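Local coordinates for protein lipase aflb (Neosartorya fumigata, PDB 6IDY) that probably hydrolyses ester bonds of lipids and carries a bound calcium ion, at residues K58-V63 and L403-L408; F67-S72 and L89-I94; L93-I98 and D407-E412; S100-Y105 and A173-Y178. One frame throughout, in Å; residues are numbered along the deposited sequence.

Contact 1 (K58-V63 and L403-L408); sequences KDAKSV and LGLDDL
Leu405, in the first turn of helix 405-412, pushes its isobutyl group against Ala60, Ser62 and Val63, where the loop leads into helix 63-73. Its CG stands anti to the backbone N (chi1 176°), which carries both methyls to the loop. Leu405 CD1 lies 3.4 Å from Ser62 O and CD2 3.5 Å from Ala60 O, so each methyl rests against a peptide oxygen. Leu405 CD1 also meets the small Ala60 CB at 4.1 Å, and alanine suits a place where the backbone itself comes so near.

Val63, the first residue of its helix, divides its branches between two leucines. Val63 CG2 runs past Leu405 in the opposite sense and reaches Leu405 CB at 4.1 Å, while Val63 CG1 meets Leu408 CD1 at 3.9 Å. A beta-branched residue can thus touch two successive turns of one helix side. Asp407 OD2 ties the turn that presents Leu405, accepting from Gly404 N at 2.8 Å with the lone pair turned away from its other oxygen.

Two helix starts thus pack together, with Ser62 and Gly404 as N-caps. Helix 63-73 adds Ala66 against Leu405, and Phe67 and Ile70 against Leu408. Salt bridges of Asp406 to Arg55 and Asp407 to Lys183 flank helix 405-412.

Contact 2 (F67-S72 and L89-I94); sequences FDKIQS and LTVGLI
Lys69 and Val91 make the one polar link here: the ammonium NZ of Lys69 donates to Val91 O at 2.8 Å, lying almost on the extension of the carbonyl bond (173°). The lysine chain runs extended as far as CE and bends only at chi4 (-69°), which turns NZ onto this oxygen. NZ also bonds Lys58 O, so two backbone carbonyls grip one ammonium group and probably steady its charge.

Apolar contacts use the rest of the same chain. Lys69 CB meets Val91 CG2 at 3.9 Å, and Lys69 CD lies 3.7 Å from Leu93 CD1, the two side chains sliding past each other in opposite senses. The second methyl of Leu93, CD2, goes to Ile70 CG1 at 3.9 Å; a leucine fork thereby spans two neighbouring residues of one helix.

The partner carbonyl belongs to the residue just before Gly92, whose positive phi (66°) completes a Schellman motif after helix 81-90, a conformation easy for a residue without a CB.

Helix 63-73 thus packs on the turn that follows helix 81-90 and leads toward helix 96-103. Leu408, Leu409 and Glu412 of helix 405-412 adjoin the apolar side, while Leu89 faces helix 31-47.

Contact 3 (L93-I98 and D407-E412); sequences LIPADI and DLLGTE
The turn joining helix 81-90 to helix 96-103 folds round Leu409, a residue of helix 405-412 that reaches into it and touches Leu93, Ile94, Pro95 and Ile98. Its CG lies anti to the carbonyl carbon (chi1 -50°) and its two methyls part company. CD1 presses on CG and CD of Pro95, Pro95 CD lying 3.8 Å from Leu409 CD1, and the two side chains cross at about a right angle. Leu409 CD2 settles 3.7 Å from Leu93 CD1 and also near the carbonyl oxygen of Leu93. Lower on the stem, Leu409 CB is met at 3.8 Å by Ile98 CD1.

Ile98 uses its other branch against the helix backbone: Ile98 CG2 lies 3.7 Å from Gly410 CA, a close approach for which glycine, lacking a side chain, is well suited. Ile94 CD1 instead lies 3.3 Å from Leu409 O. Glu412 contributes only its aliphatic stem, Glu412 CB being 3.8 Å from Leu93 CD2; the bend at chi2 leads the carboxylate away, where OE2 bonds Tyr366 and Thr360.

Inside helix 405-412, Asp407 O accepts from both Thr411 N and Thr411 OG1, at 2.7 Å for the hydroxyl, and the two donors come from opposite faces of the carbonyl.

The interface is therefore apolar and branched, held by shape, with the buried polar ends of Glu412 and Thr411 satisfied by partners that include residues beyond the two segments. Since Glu412 is buried and its OE1 lies close to Glu362 OE2, a raised pKa for one of the pair is possible.

Contact 4 (S100-Y105 and A173-Y178); sequences SFLNGY and AGTTYY
Tyr105 and Thr175 bring the backbones closest, their CA atoms 6.9 Å apart, where the chain leaving helix 96-103 passes helix 173-178. This separation leaves space for side chains and a water between the two segments.

Phe101 and Tyr178 approach from opposite directions. Each has CG anti to its N (chi1 175° and 177°), a torsion that carries each ring from its helix toward the other. Phe101 CZ sits 3.6 Å above the Tyr178 plane, over its centre, but the planes tilt by 32° and the pair is neither a parallel stack nor a T. This ring pair lies at the more open side, Tyr178 being exposed, whereas Thr175, Leu102 and Tyr105 are buried.

There the smaller Thr175 serves two roles. Its CG2 packs on Leu102 CD2 at 3.8 Å, while Thr175 OG1 holds a water at 2.8 Å that in turn donates to Phe101 O at 3.1 Å. OG1 is bonded to Asn111 as well. Tyr105 sends its hydroxyl away to Glu421.

Helix 173-178 packs Tyr177 on strand 227-232. The strand-loop-helix run from strand 161-166 to helix 173-178, in a mostly parallel sheet, is consistent with the alpha/beta-hydrolase fold of lipases, whose oxyanion-hole residues commonly lie after such a strand.

In the fold
The four contacts follow one another across a group of helices packed outside the central sheet. Contacts 1 and 3 share helix 405-412, their centres about 7 Å apart, and contact 2 lies about 10 Å from contact 3, with which it shares Leu93 and Ile94. Helix 96-103 carries the series on to contact 4, centred about 10 Å from contact 3. Along the chain, contact 3 ends on the same stretch as contact 1; contacts 2 and 4 are nested in series inside contact 1's loop, contact 4 also inside that of contact 3. Helix 405-412 thus clasps the N-terminal helices, and contact 4 connects them to helix 173-178 beside the probable alpha/beta-hydrolase sheet.

Contact 1 (K58-V63 and L403-L408)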
loop_
_atom_site.group_PDB
_atom_site.type_symbol
_atom_site.label_atom_id
_atom_site.label_comp_id
_atom_site.label_asym_id
_atom_site.label_seq_id
_atom_site.Cartn_x
_atom_site.Cartn_y
_atom_site.Cartn_z
ATOM N N LYS A 58 -14.370 -16.739 20.072
ATOM C CA LYS A 58 -14.815 -15.930 18.935
ATOM C C LYS A 58 -13.766 -15.854 17.825
ATOM O O LYS A 58 -14.122 -15.507 16.703
ATOM C CB LYS A 58 -15.245 -14.519 19.382
ATOM C CG LYS A 58 -16.369 -14.518 20.412
ATOM C CD LYS A 58 -17.554 -13.665 19.981
ATOM C CE LYS A 58 -18.714 -13.783 20.945
ATOM N NZ LYS A 58 -19.417 -15.090 20.819
ATOM N N ASP A 59 -12.486 -16.179 18.126
ATOM C CA ASP A 59 -11.382 -16.135 17.158
ATOM C C ASP A 59 -11.534 -17.133 16.023
ATOM O O ASP A 59 -12.188 -18.161 16.185
ATOM C CB ASP A 59 -10.027 -16.340 17.854
ATOM C CG ASP A 59 -9.582 -15.185 18.728
ATOM O OD1 ASP A 59 -9.818 -14.020 18.340
ATOM O OD2 ASP A 59 -8.973 -15.445 19.787
ATOM N N ALA A 60 -10.938 -16.819 14.863
ATOM C CA ALA A 60 -10.975 -17.699 13.700
ATOM C C ALA A 60 -10.071 -18.900 13.982
ATOM O O ALA A 60 -8.918 -18.719 14.371
ATOM C CB ALA A 60 -10.511 -16.954 12.459
ATOM N N LYS A 61 -10.634 -20.111 13.893
ATOM C CA LYS A 61 -9.923 -21.369 14.130
ATOM C C LYS A 61 -9.188 -21.803 12.863
ATOM O O LYS A 61 -8.238 -22.587 12.930
ATOM C CB LYS A 61 -10.904 -22.471 14.560
ATOM C CG LYS A 61 -11.422 -22.310 15.978
ATOM C CD LYS A 61 -12.455 -23.372 16.323
ATOM C CE LYS A 61 -13.051 -23.174 17.696
ATOM N NZ LYS A 61 -13.900 -21.952 17.759
ATOM N N SER A 62 -9.647 -21.298 11.711
ATOM C CA SER A 62 -9.104 -21.615 10.402
ATOM C C SER A 62 -9.204 -20.405 9.462
ATOM O O SER A 62 -9.812 -19.389 9.811
ATOM C CB SER A 62 -9.873 -22.788 9.805
ATOM O OG SER A 62 -11.189 -22.367 9.499
ATOM N N VAL A 63 -8.631 -20.548 8.256
ATOM C CA VAL A 63 -8.622 -19.546 7.195
ATOM C C VAL A 63 -10.058 -19.319 6.685
ATOM O O VAL A 63 -10.447 -18.173 6.466
ATOM C CB VAL A 63 -7.632 -19.958 6.070
ATOM C CG1 VAL A 63 -7.718 -19.015 4.871
ATOM C CG2 VAL A 63 -6.202 -20.021 6.601
ATOM N N LEU A 403 1.782 -17.774 2.941
ATOM C CA LEU A 403 1.071 -17.103 4.033
ATOM C C LEU A 403 0.078 -18.023 4.744
ATOM O O LEU A 403 -0.387 -19.011 4.170
ATOM C CB LEU A 403 0.367 -15.814 3.542
ATOM C CG LEU A 403 1.231 -14.709 2.885
ATOM C CD1 LEU A 403 0.367 -13.548 2.455
ATOM C CD2 LEU A 403 2.321 -14.202 3.822
ATOM N N GLY A 404 -0.238 -17.678 5.987
ATOM C CA GLY A 404 -1.189 -18.416 6.809
ATOM C C GLY A 404 -2.265 -17.528 7.395
ATOM O O GLY A 404 -2.378 -16.352 7.028
ATOM N N LEU A 405 -3.053 -18.090 8.323
ATOM C CA LEU A 405 -4.138 -17.410 9.030
ATOM C C LEU A 405 -3.721 -16.067 9.663
ATOM O O LEU A 405 -4.391 -15.067 9.414
ATOM C CB LEU A 405 -4.763 -18.356 10.077
ATOM C CG LEU A 405 -5.866 -17.790 10.987
ATOM C CD1 LEU A 405 -7.099 -17.358 10.191
ATOM C CD2 LEU A 405 -6.244 -18.789 12.072
ATOM N N ASP A 406 -2.628 -16.045 10.459
ATOM C CA ASP A 406 -2.116 -14.841 11.138
ATOM C C ASP A 406 -1.759 -13.717 10.175
ATOM O O ASP A 406 -1.909 -12.543 10.517
ATOM C CB ASP A 406 -0.925 -15.184 12.050
ATOM C CG ASP A 406 -1.276 -16.012 13.284
ATOM O OD1 ASP A 406 -2.476 -16.320 13.477
ATOM O OD2 ASP A 406 -0.351 -16.347 14.056
ATOM N N ASP A 407 -1.315 -14.083 8.963
ATOM C CA ASP A 407 -0.985 -13.149 7.884
ATOM C C ASP A 407 -2.262 -12.486 7.352
ATOM O O ASP A 407 -2.277 -11.270 7.189
ATOM C CB ASP A 407 -0.215 -13.870 6.773
ATOM C CG ASP A 407 1.122 -14.420 7.234
ATOM O OD1 ASP A 407 1.930 -13.637 7.774
ATOM O OD2 ASP A 407 1.366 -15.627 7.039
ATOM N N LEU A 408 -3.344 -13.277 7.150
ATOM C CA LEU A 408 -4.662 -12.798 6.723
ATOM C C LEU A 408 -5.204 -11.833 7.800
ATOM O O LEU A 408 -5.589 -10.709 7.475
ATOM C CB LEU A 408 -5.631 -14.003 6.553
ATOM C CG LEU A 408 -6.962 -13.807 5.779
ATOM C CD1 LEU A 408 -7.599 -15.132 5.504
ATOM C CD2 LEU A 408 -7.975 -12.966 6.551
#

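Contact 2 (F67-S72 and L89-I94)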
loop_
_atom_site.group_PDB
_atom_site.type_symbol
_atom_site.label_atom_id
_atom_site.label_comp_id
_atom_site.label_asym_id
_atom_site.label_seq_id
_atom_site.Cartn_x
_atom_site.Cartn_y
_atom_site.Cartn_z
ATOM N N PHE A 67 -12.473 -15.820 6.529
ATOM C CA PHE A 67 -13.200 -15.372 5.341
ATOM C C PHE A 67 -14.696 -15.290 5.590
ATOM O O PHE A 67 -15.336 -14.375 5.068
ATOM C CB PHE A 67 -12.887 -16.239 4.113
ATOM C CG PHE A 67 -11.605 -15.871 3.411
ATOM C CD1 PHE A 67 -11.480 -14.653 2.747
ATOM C CD2 PHE A 67 -10.530 -16.748 3.391
ATOM C CE1 PHE A 67 -10.292 -14.314 2.093
ATOM C CE2 PHE A 67 -9.347 -16.414 2.724
ATOM C CZ PHE A 67 -9.234 -15.198 2.084
ATOM N N ASP A 68 -15.248 -16.217 6.415
ATOM C CA ASP A 68 -16.664 -16.218 6.798
ATOM C C ASP A 68 -16.989 -14.926 7.561
ATOM O O ASP A 68 -18.034 -14.324 7.320
ATOM C CB ASP A 68 -17.023 -17.462 7.639
ATOM C CG ASP A 68 -17.076 -18.783 6.883
ATOM O OD1 ASP A 68 -17.045 -18.762 5.637
ATOM O OD2 ASP A 68 -17.150 -19.834 7.539
ATOM N N LYS A 69 -16.068 -14.478 8.436
ATOM C CA LYS A 69 -16.207 -13.226 9.185
ATOM C C LYS A 69 -16.168 -12.029 8.231
ATOM O O LYS A 69 -16.975 -11.117 8.389
ATOM C CB LYS A 69 -15.104 -13.085 10.237
ATOM C CG LYS A 69 -15.250 -14.041 11.403
ATOM C CD LYS A 69 -14.086 -13.901 12.359
ATOM C CE LYS A 69 -14.161 -14.901 13.481
ATOM N NZ LYS A 69 -15.284 -14.594 14.401
ATOM N N ILE A 70 -15.239 -12.032 7.247
ATOM C CA ILE A 70 -15.125 -10.957 6.243
ATOM C C ILE A 70 -16.422 -10.885 5.408
ATOM O O ILE A 70 -16.980 -9.799 5.246
ATOM C CB ILE A 70 -13.837 -11.083 5.374
ATOM C CG1 ILE A 70 -12.561 -10.938 6.250
ATOM C CG2 ILE A 70 -13.838 -10.049 4.216
ATOM C CD1 ILE A 70 -11.228 -11.334 5.571
ATOM N N GLN A 71 -16.929 -12.052 4.948
ATOM C CA GLN A 71 -18.169 -12.163 4.167
ATOM C C GLN A 71 -19.410 -11.708 4.956
ATOM O O GLN A 71 -20.363 -11.200 4.361
ATOM C CB GLN A 71 -18.330 -13.575 3.582
ATOM C CG GLN A 71 -17.288 -13.825 2.484
ATOM C CD GLN A 71 -17.567 -15.023 1.625
ATOM O OE1 GLN A 71 -18.171 -14.912 0.552
ATOM N NE2 GLN A 71 -17.109 -16.189 2.063
ATOM N N SER A 72 -19.360 -11.824 6.299
ATOM C CA SER A 72 -20.406 -11.360 7.208
ATOM C C SER A 72 -20.445 -9.818 7.197
ATOM O O SER A 72 -21.526 -9.232 7.274
ATOM C CB SER A 72 -20.143 -11.872 8.623
ATOM O OG SER A 72 -21.086 -11.346 9.543
ATOM N N LEU A 89 -13.468 -5.522 14.313
ATOM C CA LEU A 89 -13.453 -5.889 15.727
ATOM C C LEU A 89 -14.773 -6.481 16.204
ATOM O O LEU A 89 -14.750 -7.391 17.032
ATOM C CB LEU A 89 -13.005 -4.727 16.620
ATOM C CG LEU A 89 -11.504 -4.392 16.626
ATOM C CD1 LEU A 89 -11.208 -3.317 17.630
ATOM C CD2 LEU A 89 -10.640 -5.621 16.956
ATOM N N THR A 90 -15.918 -5.993 15.675
ATOM C CA THR A 90 -17.271 -6.467 16.033
ATOM C C THR A 90 -17.418 -7.976 15.771
ATOM O O THR A 90 -17.973 -8.693 16.604
ATOM C CB THR A 90 -18.350 -5.624 15.320
ATOM O OG1 THR A 90 -18.098 -4.240 15.565
ATOM C CG2 THR A 90 -19.774 -5.968 15.773
ATOM N N VAL A 91 -16.883 -8.452 14.632
ATOM C CA VAL A 91 -16.916 -9.869 14.244
ATOM C C VAL A 91 -15.804 -10.683 14.934
ATOM O O VAL A 91 -15.752 -11.901 14.769
ATOM C CB VAL A 91 -16.928 -10.086 12.702
ATOM C CG1 VAL A 91 -18.107 -9.370 12.043
ATOM C CG2 VAL A 91 -15.602 -9.684 12.056
ATOM N N GLY A 92 -14.924 -10.000 15.665
ATOM C CA GLY A 92 -13.810 -10.607 16.387
ATOM C C GLY A 92 -12.761 -11.238 15.494
ATOM O O GLY A 92 -12.228 -12.299 15.819
ATOM N N LEU A 93 -12.457 -10.591 14.362
ATOM C CA LEU A 93 -11.473 -11.092 13.402
ATOM C C LEU A 93 -10.027 -11.011 13.921
ATOM O O LEU A 93 -9.213 -11.875 13.587
ATOM C CB LEU A 93 -11.618 -10.348 12.053
ATOM C CG LEU A 93 -10.869 -10.918 10.837
ATOM C CD1 LEU A 93 -11.450 -12.233 10.392
ATOM C CD2 LEU A 93 -10.937 -9.974 9.676
ATOM N N ILE A 94 -9.712 -9.992 14.736
ATOM C CA ILE A 94 -8.347 -9.798 15.212
ATOM C C ILE A 94 -8.141 -10.397 16.604
ATOM O O ILE A 94 -8.737 -9.918 17.573
ATOM C CB ILE A 94 -7.855 -8.324 15.119
ATOM C CG1 ILE A 94 -8.409 -7.568 13.872
ATOM C CG2 ILE A 94 -6.316 -8.245 15.187
ATOM C CD1 ILE A 94 -8.140 -8.197 12.403
#

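Contact 3 (L93-I98 and D407-E412)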
loop_
_atom_site.group_PDB
_atom_site.type_symbol
_atom_site.label_atom_id
_atom_site.label_comp_id
_atom_site.label_asym_id
_atom_site.label_seq_id
_atom_site.Cartn_x
_atom_site.Cartn_y
_atom_site.Cartn_z
ATOM N N LEU A 93 -12.457 -10.591 14.362
ATOM C CA LEU A 93 -11.473 -11.092 13.402
ATOM C C LEU A 93 -10.027 -11.011 13.921
ATOM O O LEU A 93 -9.213 -11.875 13.587
ATOM C CB LEU A 93 -11.618 -10.348 12.053
ATOM C CG LEU A 93 -10.869 -10.918 10.837
ATOM C CD1 LEU A 93 -11.450 -12.233 10.392
ATOM C CD2 LEU A 93 -10.937 -9.974 9.676
ATOM N N ILE A 94 -9.712 -9.992 14.736
ATOM C CA ILE A 94 -8.347 -9.798 15.212
ATOM C C ILE A 94 -8.141 -10.397 16.604
ATOM O O ILE A 94 -8.737 -9.918 17.573
ATOM C CB ILE A 94 -7.855 -8.324 15.119
ATOM C CG1 ILE A 94 -8.409 -7.568 13.872
ATOM C CG2 ILE A 94 -6.316 -8.245 15.187
ATOM C CD1 ILE A 94 -8.140 -8.197 12.403
ATOM N N PRO A 95 -7.294 -11.448 16.720
ATOM C CA PRO A 95 -7.029 -12.015 18.050
ATOM C C PRO A 95 -6.110 -11.109 18.864
ATOM O O PRO A 95 -5.436 -10.235 18.304
ATOM C CB PRO A 95 -6.407 -13.386 17.757
ATOM C CG PRO A 95 -5.963 -13.340 16.357
ATOM C CD PRO A 95 -6.492 -12.114 15.675
ATOM N N ALA A 96 -6.105 -11.324 20.193
ATOM C CA ALA A 96 -5.348 -10.565 21.190
ATOM C C ALA A 96 -3.856 -10.429 20.892
ATOM O O ALA A 96 -3.328 -9.332 21.034
ATOM C CB ALA A 96 -5.565 -11.158 22.575
ATOM N N ASP A 97 -3.183 -11.521 20.476
ATOM C CA ASP A 97 -1.748 -11.500 20.178
ATOM C C ASP A 97 -1.417 -10.589 18.987
ATOM O O ASP A 97 -0.427 -9.850 19.033
ATOM C CB ASP A 97 -1.198 -12.927 19.986
ATOM C CG ASP A 97 -1.763 -13.702 18.800
ATOM O OD1 ASP A 97 -2.998 -13.647 18.582
ATOM O OD2 ASP A 97 -0.972 -14.379 18.104
ATOM N N ILE A 98 -2.276 -10.600 17.949
ATOM C CA ILE A 98 -2.100 -9.745 16.773
ATOM C C ILE A 98 -2.408 -8.294 17.171
ATOM O O ILE A 98 -1.600 -7.413 16.872
ATOM C CB ILE A 98 -2.865 -10.276 15.523
ATOM C CG1 ILE A 98 -2.250 -11.632 15.074
ATOM C CG2 ILE A 98 -2.832 -9.249 14.364
ATOM C CD1 ILE A 98 -3.046 -12.461 14.074
ATOM N N ASP A 407 -1.315 -14.083 8.963
ATOM C CA ASP A 407 -0.985 -13.149 7.884
ATOM C C ASP A 407 -2.262 -12.486 7.352
ATOM O O ASP A 407 -2.277 -11.270 7.189
ATOM C CB ASP A 407 -0.215 -13.870 6.773
ATOM C CG ASP A 407 1.122 -14.420 7.234
ATOM O OD1 ASP A 407 1.930 -13.637 7.774
ATOM O OD2 ASP A 407 1.366 -15.627 7.039
ATOM N N LEU A 408 -3.344 -13.277 7.150
ATOM C CA LEU A 408 -4.662 -12.798 6.723
ATOM C C LEU A 408 -5.204 -11.833 7.800
ATOM O O LEU A 408 -5.589 -10.709 7.475
ATOM C CB LEU A 408 -5.631 -14.003 6.553
ATOM C CG LEU A 408 -6.962 -13.807 5.779
ATOM C CD1 LEU A 408 -7.599 -15.132 5.504
ATOM C CD2 LEU A 408 -7.975 -12.966 6.551
ATOM N N LEU A 409 -5.223 -12.281 9.075
ATOM C CA LEU A 409 -5.733 -11.495 10.209
ATOM C C LEU A 409 -4.952 -10.213 10.453
ATOM O O LEU A 409 -5.557 -9.159 10.633
ATOM C CB LEU A 409 -5.832 -12.333 11.496
ATOM C CG LEU A 409 -6.561 -13.690 11.405
ATOM C CD1 LEU A 409 -6.488 -14.444 12.726
ATOM C CD2 LEU A 409 -8.005 -13.534 10.947
ATOM N N GLY A 410 -3.626 -10.315 10.435
ATOM C CA GLY A 410 -2.724 -9.189 10.632
ATOM C C GLY A 410 -2.864 -8.122 9.565
ATOM O O GLY A 410 -2.863 -6.931 9.887
ATOM N N THR A 411 -3.001 -8.541 8.289
ATOM C CA THR A 411 -3.207 -7.633 7.145
ATOM C C THR A 411 -4.526 -6.862 7.320
ATOM O O THR A 411 -4.580 -5.669 7.051
ATOM C CB THR A 411 -3.138 -8.406 5.822
ATOM O OG1 THR A 411 -1.856 -9.026 5.714
ATOM C CG2 THR A 411 -3.390 -7.523 4.597
ATOM N N GLU A 412 -5.575 -7.542 7.783
ATOM C CA GLU A 412 -6.876 -6.927 8.046
ATOM C C GLU A 412 -6.796 -5.932 9.209
ATOM O O GLU A 412 -7.402 -4.860 9.140
ATOM C CB GLU A 412 -7.950 -8.010 8.306
ATOM C CG GLU A 412 -8.459 -8.669 7.027
ATOM C CD GLU A 412 -8.944 -7.717 5.947
ATOM O OE1 GLU A 412 -9.514 -6.662 6.300
ATOM O OE2 GLU A 412 -8.762 -8.023 4.748
#

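Contact 4 (S100-Y105 and A173-Y178)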
loop_
_atom_site.group_PDB
_atom_site.type_symbol
_atom_site.label_atom_id
_atom_site.label_comp_id
_atom_site.label_asym_id
_atom_site.label_seq_id
_atom_site.Cartn_x
_atom_site.Cartn_y
_atom_site.Cartn_z
ATOM N N SER A 100 -2.134 -6.952 20.159
ATOM C CA SER A 100 -1.019 -6.532 21.014
ATOM C C SER A 100 0.165 -6.062 20.171
ATOM O O SER A 100 0.748 -5.024 20.482
ATOM C CB SER A 100 -0.601 -7.663 21.950
ATOM O OG SER A 100 0.463 -7.274 22.801
ATOM N N PHE A 101 0.488 -6.803 19.085
ATOM C CA PHE A 101 1.570 -6.477 18.154
ATOM C C PHE A 101 1.258 -5.172 17.411
ATOM O O PHE A 101 2.112 -4.286 17.360
ATOM C CB PHE A 101 1.826 -7.642 17.174
ATOM C CG PHE A 101 2.848 -7.368 16.090
ATOM C CD1 PHE A 101 4.209 -7.360 16.380
ATOM C CD2 PHE A 101 2.451 -7.136 14.779
ATOM C CE1 PHE A 101 5.153 -7.112 15.378
ATOM C CE2 PHE A 101 3.396 -6.886 13.778
ATOM C CZ PHE A 101 4.740 -6.873 14.085
ATOM N N LEU A 102 0.031 -5.049 16.866
ATOM C CA LEU A 102 -0.436 -3.856 16.146
ATOM C C LEU A 102 -0.466 -2.626 17.061
ATOM O O LEU A 102 -0.186 -1.516 16.601
ATOM C CB LEU A 102 -1.835 -4.089 15.542
ATOM C CG LEU A 102 -1.976 -5.160 14.449
ATOM C CD1 LEU A 102 -3.429 -5.473 14.207
ATOM C CD2 LEU A 102 -1.320 -4.731 13.131
ATOM N N ASN A 103 -0.786 -2.833 18.360
ATOM C CA ASN A 103 -0.848 -1.775 19.373
ATOM C C ASN A 103 0.492 -1.050 19.579
ATOM O O ASN A 103 0.493 0.158 19.818
ATOM C CB ASN A 103 -1.411 -2.304 20.695
ATOM C CG ASN A 103 -1.712 -1.239 21.726
ATOM O OD1 ASN A 103 -2.447 -0.277 21.477
ATOM N ND2 ASN A 103 -1.152 -1.395 22.913
ATOM N N GLY A 104 1.602 -1.781 19.447
ATOM C CA GLY A 104 2.943 -1.229 19.611
ATOM C C GLY A 104 3.673 -0.878 18.328
ATOM O O GLY A 104 4.906 -0.884 18.315
ATOM N N TYR A 105 2.926 -0.540 17.249
ATOM C CA TYR A 105 3.483 -0.215 15.924
ATOM C C TYR A 105 4.403 1.028 15.903
ATOM O O TYR A 105 5.377 1.026 15.150
ATOM C CB TYR A 105 2.364 -0.092 14.855
ATOM C CG TYR A 105 1.637 1.239 14.842
ATOM C CD1 TYR A 105 0.650 1.527 15.780
ATOM C CD2 TYR A 105 1.948 2.216 13.901
ATOM C CE1 TYR A 105 -0.003 2.759 15.789
ATOM C CE2 TYR A 105 1.304 3.454 13.903
ATOM C CZ TYR A 105 0.325 3.719 14.846
ATOM O OH TYR A 105 -0.331 4.928 14.836
ATOM N N ALA A 173 4.951 0.965 6.319
ATOM C CA ALA A 173 5.434 -0.156 5.515
ATOM C C ALA A 173 5.789 -1.380 6.328
ATOM O O ALA A 173 5.356 -2.480 5.983
ATOM C CB ALA A 173 6.633 0.277 4.688
ATOM N N GLY A 174 6.569 -1.176 7.391
ATOM C CA GLY A 174 7.054 -2.233 8.267
ATOM C C GLY A 174 5.974 -3.172 8.743
ATOM O O GLY A 174 6.067 -4.380 8.512
ATOM N N THR A 175 4.922 -2.617 9.372
ATOM C CA THR A 175 3.799 -3.413 9.864
ATOM C C THR A 175 2.988 -3.994 8.703
ATOM O O THR A 175 2.664 -5.182 8.749
ATOM C CB THR A 175 2.953 -2.646 10.892
ATOM O OG1 THR A 175 3.786 -2.331 12.008
ATOM C CG2 THR A 175 1.783 -3.469 11.398
ATOM N N THR A 176 2.683 -3.173 7.673
ATOM C CA THR A 176 1.934 -3.574 6.477
ATOM C C THR A 176 2.468 -4.856 5.844
ATOM O O THR A 176 1.717 -5.819 5.657
ATOM C CB THR A 176 1.929 -2.443 5.442
ATOM O OG1 THR A 176 1.241 -1.335 6.000
ATOM C CG2 THR A 176 1.291 -2.848 4.088
ATOM N N TYR A 177 3.764 -4.864 5.541
ATOM C CA TYR A 177 4.399 -5.966 4.835
ATOM C C TYR A 177 4.848 -7.122 5.718
ATOM O O TYR A 177 5.103 -8.199 5.194
ATOM C CB TYR A 177 5.537 -5.426 3.979
ATOM C CG TYR A 177 4.990 -4.635 2.811
ATOM C CD1 TYR A 177 4.273 -5.261 1.794
ATOM C CD2 TYR A 177 5.136 -3.252 2.751
ATOM C CE1 TYR A 177 3.735 -4.537 0.734
ATOM C CE2 TYR A 177 4.612 -2.516 1.685
ATOM C CZ TYR A 177 3.926 -3.168 0.672
ATOM O OH TYR A 177 3.441 -2.478 -0.406
ATOM N N TYR A 178 4.868 -6.934 7.044
ATOM C CA TYR A 178 5.209 -7.981 8.006
ATOM C C TYR A 178 4.271 -9.191 7.803
ATOM O O TYR A 178 4.726 -10.334 7.842
ATOM C CB TYR A 178 5.092 -7.422 9.443
ATOM C CG TYR A 178 5.358 -8.423 10.545
ATOM C CD1 TYR A 178 6.640 -8.612 11.048
ATOM C CD2 TYR A 178 4.316 -9.145 11.123
ATOM C CE1 TYR A 178 6.888 -9.524 12.076
ATOM C CE2 TYR A 178 4.550 -10.060 12.150
ATOM C CZ TYR A 178 5.841 -10.251 12.617
ATOM O OH TYR A 178 6.074 -11.143 13.636
HETATM O O HOH W 1 3.163 -3.604 14.480
#